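Glucuronoarabinoxylan endo-1,4-beta-xylanase (Clostridium papyrosolvens, PDB 4FMV) is a family 30, subfamily 8 endoxylanase that cleaves internal beta-1,4 linkages of xylan, with its (beta/alpha)8-barrel catalytic part present in this chain. Local coordinates at residues A[230-235]-A[263-268]; A[45-50]-A[82-87]. One frame throughout, in Å; residues are numbered along the deposited sequence. Where two conformers were deposited one is given.

Contact 1 of 2, residues A[230-235]-A[263-268]; sequences MTEKYF and IYWWIT
I263 N donates to M230 O at 2.7 Å and joins the two parallel strands. The M230 side chain bends at its last two torsions and brings CE to 3.3 Å from I263 O. I263 O also receives a CA-H...O contact from E232.

Y264 carries the middle of the contact. Its CG is anti to the backbone N (chi1 -162°), and the ring runs along 233-235 toward F235. K233 O sits over one face, and Y234 CA makes an off-centre CH-pi contact with the ring. The Y264 hydroxyl accepts a hydrogen bond from F235 N at 3.0 Å, nearly straight (171°). The same hydroxyl is hydrogen-bonded to N271 O, tying two loops together. Y264 O and T231 O are bridged by a water that donates to both.

W265 N donates to K233 O at 2.9 Å from above the carbonyl plane. The W265 side chain runs beside E232. The E232 carboxylate is stacked on the indole, with planes 24° apart and CD 3.6 Å from W265 CE3. W266 CG lies over the rim of the opposite indole face. E232 OE1 pairs with R47 and OE2 with Y207, which should fix the rotation of the carboxylate. Y234 CD2 meets W265 CD1 obliquely at 3.7 Å.

The chain turns a corner at W265, and the contact passes from strand pairing to loop packing. This is the C-terminal mouth of a (beta/alpha)8 barrel. E232 lies toward the C-terminal side of strand 227-232, the seventh of the barrel, on which clan GH-A retaining glycosidases carry their nucleophile, so it probably lies at the active site.

Contact 2 of 2, residues A[45-50]-A[82-87]; sequences ILRLRI and IVFASP
R47 lays its aliphatic chain over one face of the F84 ring, with CG 3.8 Å from the ring centroid. The R47 chain is extended from CG to NE and carries the guanidinium past the ring to S86. There NE donates to S86 OG at 3.0 Å, and the oxygen lies at the guanidinium edge, near its plane. NH2 has further partners in E177 and N142. S86 OG is also hydrogen-bonded to E177, so serine and arginine position the same carboxylate.

F84 has CG between the backbone N and the carbonyl carbon (chi1 74°), which tips the ring toward strand 45-49. I45 CG2 meets the ring edge, 3.7 Å from CE1. W229 packs edge-to-face on the same ring.

The sheet face bearing L46, L48, V83 and A85 is apolar here. L48 CG presses on V83 CG1 at 3.5 Å, and I50 CG1 rests on A85 CB at 3.7 Å. L46, L48 and V83 also touch helix 67-78.

Five backbone hydrogen bonds pair the strands in parallel register, from L46 N to I82 O through to I50 N to S86 O. Strand 45-49, helix 67-78 and strand 82-86 form a beta-alpha-beta unit of the (beta/alpha)8 barrel, with R47, F84 and S86 facing its interior.

In the fold
Both contacts are buried, and each joins neighbouring parallel strands of the same barrel. Contact 1 spans the unit with helix 240-255, contact 2 the unit with helix 67-78. Their centres are about 11 Å apart. Contact 2 is a regular strand ladder along its length. Contact 1 keeps little of the ladder and relies on aromatic rings and a tyrosine hydroxyl where the chain leaves the barrel, with Y234 and F235 partly exposed. The two join inside the barrel at the E232-R47 pair, where W265 also packs against R47. E177 bonds to T231, R47 and S86, and so links both contacts.

Contact 1 of 2, residues A[230-235]-A[263-268]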
loop_
_atom_site.group_PDB
_atom_site.type_symbol
_atom_site.label_atom_id
_atom_site.label_comp_id
_atom_site.label_asym_id
_atom_site.label_seq_id
_atom_site.Cartn_x
_atom_site.Cartn_y
_atom_site.Cartn_z
ATOM N N MET A 230 1.619 -2.004 -3.661
ATOM C CA MET A 230 2.843 -1.286 -3.357
ATOM C C MET A 230 2.802 -1.143 -1.831
ATOM O O MET A 230 1.951 -0.437 -1.285
ATOM C CB MET A 230 2.761 0.091 -3.996
ATOM C CG MET A 230 4.078 0.797 -4.174
ATOM S SD MET A 230 4.958 1.114 -2.647
ATOM C CE MET A 230 3.811 2.208 -1.772
ATOM N N THR A 231 3.682 -1.871 -1.150
ATOM C CA THR A 231 3.617 -1.994 0.312
ATOM C C THR A 231 4.470 -1.061 1.176
ATOM O O THR A 231 4.349 -1.082 2.402
ATOM C CB THR A 231 3.936 -3.452 0.722
ATOM O OG1 THR A 231 5.264 -3.789 0.297
ATOM C CG2 THR A 231 2.951 -4.400 0.086
ATOM N N GLU A 232 5.417 -0.345 0.587
ATOM C CA GLU A 232 6.129 0.696 1.336
ATOM C C GLU A 232 6.650 1.817 0.454
ATOM O O GLU A 232 7.357 1.555 -0.531
ATOM C CB GLU A 232 7.296 0.071 2.095
ATOM C CG GLU A 232 7.894 0.973 3.198
ATOM C CD GLU A 232 9.273 0.523 3.581
ATOM O OE1 GLU A 232 9.424 -0.647 3.967
ATOM O OE2 GLU A 232 10.214 1.320 3.465
ATOM N N LYS A 233 6.366 3.060 0.826
ATOM C CA LYS A 233 7.047 4.214 0.247
ATOM C C LYS A 233 6.922 5.355 1.257
ATOM O O LYS A 233 5.891 5.491 1.928
ATOM C CB LYS A 233 6.425 4.576 -1.117
ATOM C CG LYS A 233 7.099 5.760 -1.859
ATOM C CD LYS A 233 8.600 5.518 -2.092
ATOM C CE LYS A 233 9.242 6.657 -2.925
ATOM N NZ LYS A 233 8.820 6.642 -4.363
ATOM N N TYR A 234 7.923 6.212 1.345
ATOM C CA TYR A 234 7.724 7.466 2.064
ATOM C C TYR A 234 8.204 8.622 1.205
ATOM O O TYR A 234 8.908 8.423 0.190
ATOM C CB TYR A 234 8.434 7.457 3.431
ATOM C CG TYR A 234 9.934 7.531 3.303
ATOM C CD1 TYR A 234 10.577 8.769 3.231
ATOM C CD2 TYR A 234 10.709 6.381 3.215
ATOM C CE1 TYR A 234 11.958 8.868 3.083
ATOM C CE2 TYR A 234 12.104 6.474 3.093
ATOM C CZ TYR A 234 12.709 7.717 3.024
ATOM O OH TYR A 234 14.081 7.827 2.888
ATOM N N PHE A 235 7.786 9.826 1.588
ATOM C CA PHE A 235 8.302 11.052 1.004
ATOM C C PHE A 235 8.791 11.916 2.156
ATOM O O PHE A 235 8.229 11.889 3.264
ATOM C CB PHE A 235 7.235 11.757 0.154
ATOM C CG PHE A 235 6.853 10.979 -1.080
ATOM C CD1 PHE A 235 5.899 9.974 -1.010
ATOM C CD2 PHE A 235 7.481 11.228 -2.300
ATOM C CE1 PHE A 235 5.569 9.226 -2.136
ATOM C CE2 PHE A 235 7.146 10.504 -3.432
ATOM C CZ PHE A 235 6.182 9.491 -3.348
ATOM N N ILE A 263 0.466 1.439 0.064
ATOM C CA ILE A 263 0.649 1.540 1.510
ATOM C C ILE A 263 1.899 2.343 1.838
ATOM O O ILE A 263 3.001 1.982 1.441
ATOM C CB ILE A 263 0.749 0.142 2.183
ATOM C CG1 ILE A 263 -0.540 -0.661 1.989
ATOM C CG2 ILE A 263 1.079 0.266 3.679
ATOM C CD1 ILE A 263 -0.423 -1.803 0.969
ATOM N N TYR A 264 1.707 3.441 2.561
ATOM C CA TYR A 264 2.788 4.310 2.999
ATOM C C TYR A 264 3.683 3.587 4.024
ATOM O O TYR A 264 3.308 2.586 4.620
ATOM C CB TYR A 264 2.207 5.626 3.593
ATOM C CG TYR A 264 3.189 6.784 3.700
ATOM C CD1 TYR A 264 3.360 7.677 2.647
ATOM C CD2 TYR A 264 3.937 6.994 4.868
ATOM C CE1 TYR A 264 4.253 8.740 2.741
ATOM C CE2 TYR A 264 4.852 8.054 4.966
ATOM C CZ TYR A 264 4.995 8.921 3.899
ATOM O OH TYR A 264 5.899 9.956 3.966
ATOM N N TRP A 265 4.869 4.130 4.221
ATOM C CA TRP A 265 5.794 3.694 5.256
ATOM C C TRP A 265 5.278 4.167 6.645
ATOM O O TRP A 265 4.064 4.333 6.838
ATOM C CB TRP A 265 7.217 4.161 4.910
ATOM C CG TRP A 265 8.317 3.782 5.859
ATOM C CD1 TRP A 265 9.408 4.548 6.175
ATOM C CD2 TRP A 265 8.462 2.559 6.609
ATOM N NE1 TRP A 265 10.209 3.885 7.077
ATOM C CE2 TRP A 265 9.652 2.666 7.361
ATOM C CE3 TRP A 265 7.701 1.394 6.725
ATOM C CZ2 TRP A 265 10.094 1.653 8.215
ATOM C CZ3 TRP A 265 8.146 0.383 7.575
ATOM C CH2 TRP A 265 9.330 0.523 8.308
ATOM N N TRP A 266 6.146 4.158 7.649
ATOM C CA TRP A 266 5.739 4.276 9.041
ATOM C C TRP A 266 5.056 5.577 9.480
ATOM O O TRP A 266 5.207 6.645 8.861
ATOM C CB TRP A 266 6.924 3.931 9.968
ATOM C CG TRP A 266 8.155 4.783 9.795
ATOM C CD1 TRP A 266 8.279 5.946 9.063
ATOM C CD2 TRP A 266 9.450 4.525 10.357
ATOM N NE1 TRP A 266 9.572 6.425 9.150
ATOM C CE2 TRP A 266 10.309 5.570 9.934
ATOM C CE3 TRP A 266 9.964 3.514 11.175
ATOM C CZ2 TRP A 266 11.647 5.631 10.312
ATOM C CZ3 TRP A 266 11.301 3.569 11.548
ATOM C CH2 TRP A 266 12.126 4.627 11.120
ATOM N N ILE A 267 4.283 5.475 10.565
ATOM C CA ILE A 267 3.374 6.546 10.935
ATOM C C ILE A 267 3.985 7.647 11.795
ATOM O O ILE A 267 4.048 8.795 11.339
ATOM C CB ILE A 267 2.064 6.042 11.586
ATOM C CG1 ILE A 267 1.230 5.249 10.568
ATOM C CG2 ILE A 267 1.268 7.224 12.101
ATOM C CD1 ILE A 267 0.252 4.246 11.220
ATOM N N THR A 268 4.446 7.373 13.013
ATOM C CA THR A 268 4.782 8.578 13.761
ATOM C C THR A 268 6.285 8.792 13.717
ATOM O O THR A 268 6.990 8.616 14.705
ATOM C CB THR A 268 4.381 8.302 15.234
ATOM O OG1 THR A 268 4.846 6.992 15.611
ATOM C CG2 THR A 268 2.843 8.294 15.375
HETATM O O HOH W 1 4.959 0.341 4.618
#

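Contact 2 of 2, residues A[45-50]-A[82-87]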
loop_
_atom_site.group_PDB
_atom_site.type_symbol
_atom_site.label_atom_id
_atom_site.label_comp_id
_atom_site.label_asym_id
_atom_site.label_seq_id
_atom_site.Cartn_x
_atom_site.Cartn_y
_atom_site.Cartn_z
ATOM N N ILE A 45 -5.880 -0.107 5.396
ATOM C CA ILE A 45 -4.857 -1.137 5.534
ATOM C C ILE A 45 -3.778 -0.669 6.516
ATOM O O ILE A 45 -3.348 0.484 6.465
ATOM C CB ILE A 45 -4.168 -1.479 4.176
ATOM C CG1 ILE A 45 -5.198 -1.825 3.101
ATOM C CG2 ILE A 45 -3.155 -2.626 4.352
ATOM C CD1 ILE A 45 -4.576 -2.073 1.700
ATOM N N LEU A 46 -3.352 -1.569 7.398
ATOM C CA LEU A 46 -2.226 -1.331 8.303
ATOM C C LEU A 46 -1.174 -2.412 8.122
ATOM O O LEU A 46 -1.494 -3.606 8.075
ATOM C CB LEU A 46 -2.692 -1.342 9.777
ATOM C CG LEU A 46 -1.569 -1.171 10.807
ATOM C CD1 LEU A 46 -0.877 0.217 10.713
ATOM C CD2 LEU A 46 -2.106 -1.375 12.202
ATOM N N ARG A 47 0.081 -1.987 8.033
ATOM C CA ARG A 47 1.220 -2.892 7.932
ATOM C C ARG A 47 1.985 -2.923 9.256
ATOM O O ARG A 47 2.518 -1.897 9.694
ATOM C CB ARG A 47 2.172 -2.416 6.808
ATOM C CG ARG A 47 3.405 -3.295 6.587
ATOM C CD ARG A 47 4.332 -2.669 5.542
ATOM N NE ARG A 47 5.469 -3.544 5.191
ATOM C CZ ARG A 47 6.710 -3.112 4.990
ATOM N NH1 ARG A 47 6.969 -1.825 5.117
ATOM N NH2 ARG A 47 7.686 -3.966 4.624
ATOM N N LEU A 48 2.086 -4.118 9.842
ATOM C CA LEU A 48 2.868 -4.386 11.050
ATOM C C LEU A 48 4.279 -4.856 10.689
ATOM O O LEU A 48 4.504 -5.427 9.616
ATOM C CB LEU A 48 2.216 -5.488 11.887
ATOM C CG LEU A 48 0.708 -5.455 12.113
ATOM C CD1 LEU A 48 0.280 -6.736 12.817
ATOM C CD2 LEU A 48 0.330 -4.218 12.923
ATOM N N ARG A 49 5.248 -4.523 11.532
ATOM C CA ARG A 49 6.555 -5.157 11.431
ATOM C C ARG A 49 6.622 -6.278 12.466
ATOM O O ARG A 49 6.295 -6.063 13.637
ATOM C CB ARG A 49 7.672 -4.155 11.685
ATOM C CG ARG A 49 9.040 -4.821 11.893
ATOM C CD ARG A 49 10.142 -3.811 12.147
ATOM N NE ARG A 49 11.240 -4.436 12.881
ATOM C CZ ARG A 49 11.218 -4.642 14.199
ATOM N NH1 ARG A 49 10.161 -4.267 14.924
ATOM N NH2 ARG A 49 12.252 -5.224 14.804
ATOM N N ILE A 50 7.057 -7.462 12.034
ATOM C CA ILE A 50 7.197 -8.615 12.924
ATOM C C ILE A 50 8.495 -8.493 13.725
ATOM O O ILE A 50 9.605 -8.555 13.160
ATOM C CB ILE A 50 7.252 -9.922 12.098
ATOM C CG1 ILE A 50 5.998 -10.073 11.226
ATOM C CG2 ILE A 50 7.418 -11.156 12.991
ATOM C CD1 ILE A 50 6.012 -11.323 10.317
ATOM N N ILE A 82 -7.825 -3.781 7.058
ATOM C CA ILE A 82 -7.240 -5.104 7.159
ATOM C C ILE A 82 -5.817 -4.891 7.644
ATOM O O ILE A 82 -5.329 -3.758 7.646
ATOM C CB ILE A 82 -7.207 -5.823 5.789
ATOM C CG1 ILE A 82 -6.406 -5.003 4.771
ATOM C CG2 ILE A 82 -8.635 -6.110 5.297
ATOM C CD1 ILE A 82 -6.359 -5.615 3.365
ATOM N N VAL A 83 -5.118 -5.979 7.944
ATOM C CA VAL A 83 -3.799 -5.884 8.577
ATOM C C VAL A 83 -2.882 -6.920 7.977
ATOM O O VAL A 83 -3.267 -8.083 7.851
ATOM C CB VAL A 83 -3.878 -6.166 10.120
ATOM C CG1 VAL A 83 -2.526 -5.978 10.765
ATOM C CG2 VAL A 83 -4.917 -5.286 10.785
ATOM N N PHE A 84 -1.675 -6.515 7.604
ATOM C CA PHE A 84 -0.662 -7.482 7.191
ATOM C C PHE A 84 0.646 -7.211 7.911
ATOM O O PHE A 84 0.780 -6.182 8.576
ATOM C CB PHE A 84 -0.483 -7.544 5.668
ATOM C CG PHE A 84 0.260 -6.359 5.068
ATOM C CD1 PHE A 84 -0.378 -5.134 4.885
ATOM C CD2 PHE A 84 1.565 -6.495 4.623
ATOM C CE1 PHE A 84 0.285 -4.067 4.291
ATOM C CE2 PHE A 84 2.237 -5.442 4.015
ATOM C CZ PHE A 84 1.597 -4.216 3.857
ATOM N N ALA A 85 1.584 -8.152 7.817
ATOM C CA ALA A 85 2.840 -8.082 8.570
ATOM C C ALA A 85 4.037 -8.439 7.699
ATOM O O ALA A 85 3.951 -9.387 6.905
ATOM C CB ALA A 85 2.776 -9.029 9.784
ATOM N N SER A 86 5.141 -7.692 7.839
ATOM C CA SER A 86 6.401 -8.033 7.145
ATOM C C SER A 86 7.520 -8.163 8.186
ATOM O O SER A 86 7.596 -7.340 9.122
ATOM C CB SER A 86 6.789 -6.873 6.217
ATOM O OG SER A 86 5.762 -6.529 5.286
ATOM N N PRO A 87 8.361 -9.209 8.065
ATOM C CA PRO A 87 9.660 -9.379 8.737
ATOM C C PRO A 87 10.845 -8.676 8.035
ATOM O O PRO A 87 10.977 -8.815 6.805
ATOM C CB PRO A 87 9.834 -10.898 8.724
ATOM C CG PRO A 87 9.145 -11.333 7.350
ATOM C CD PRO A 87 8.207 -10.171 6.955
#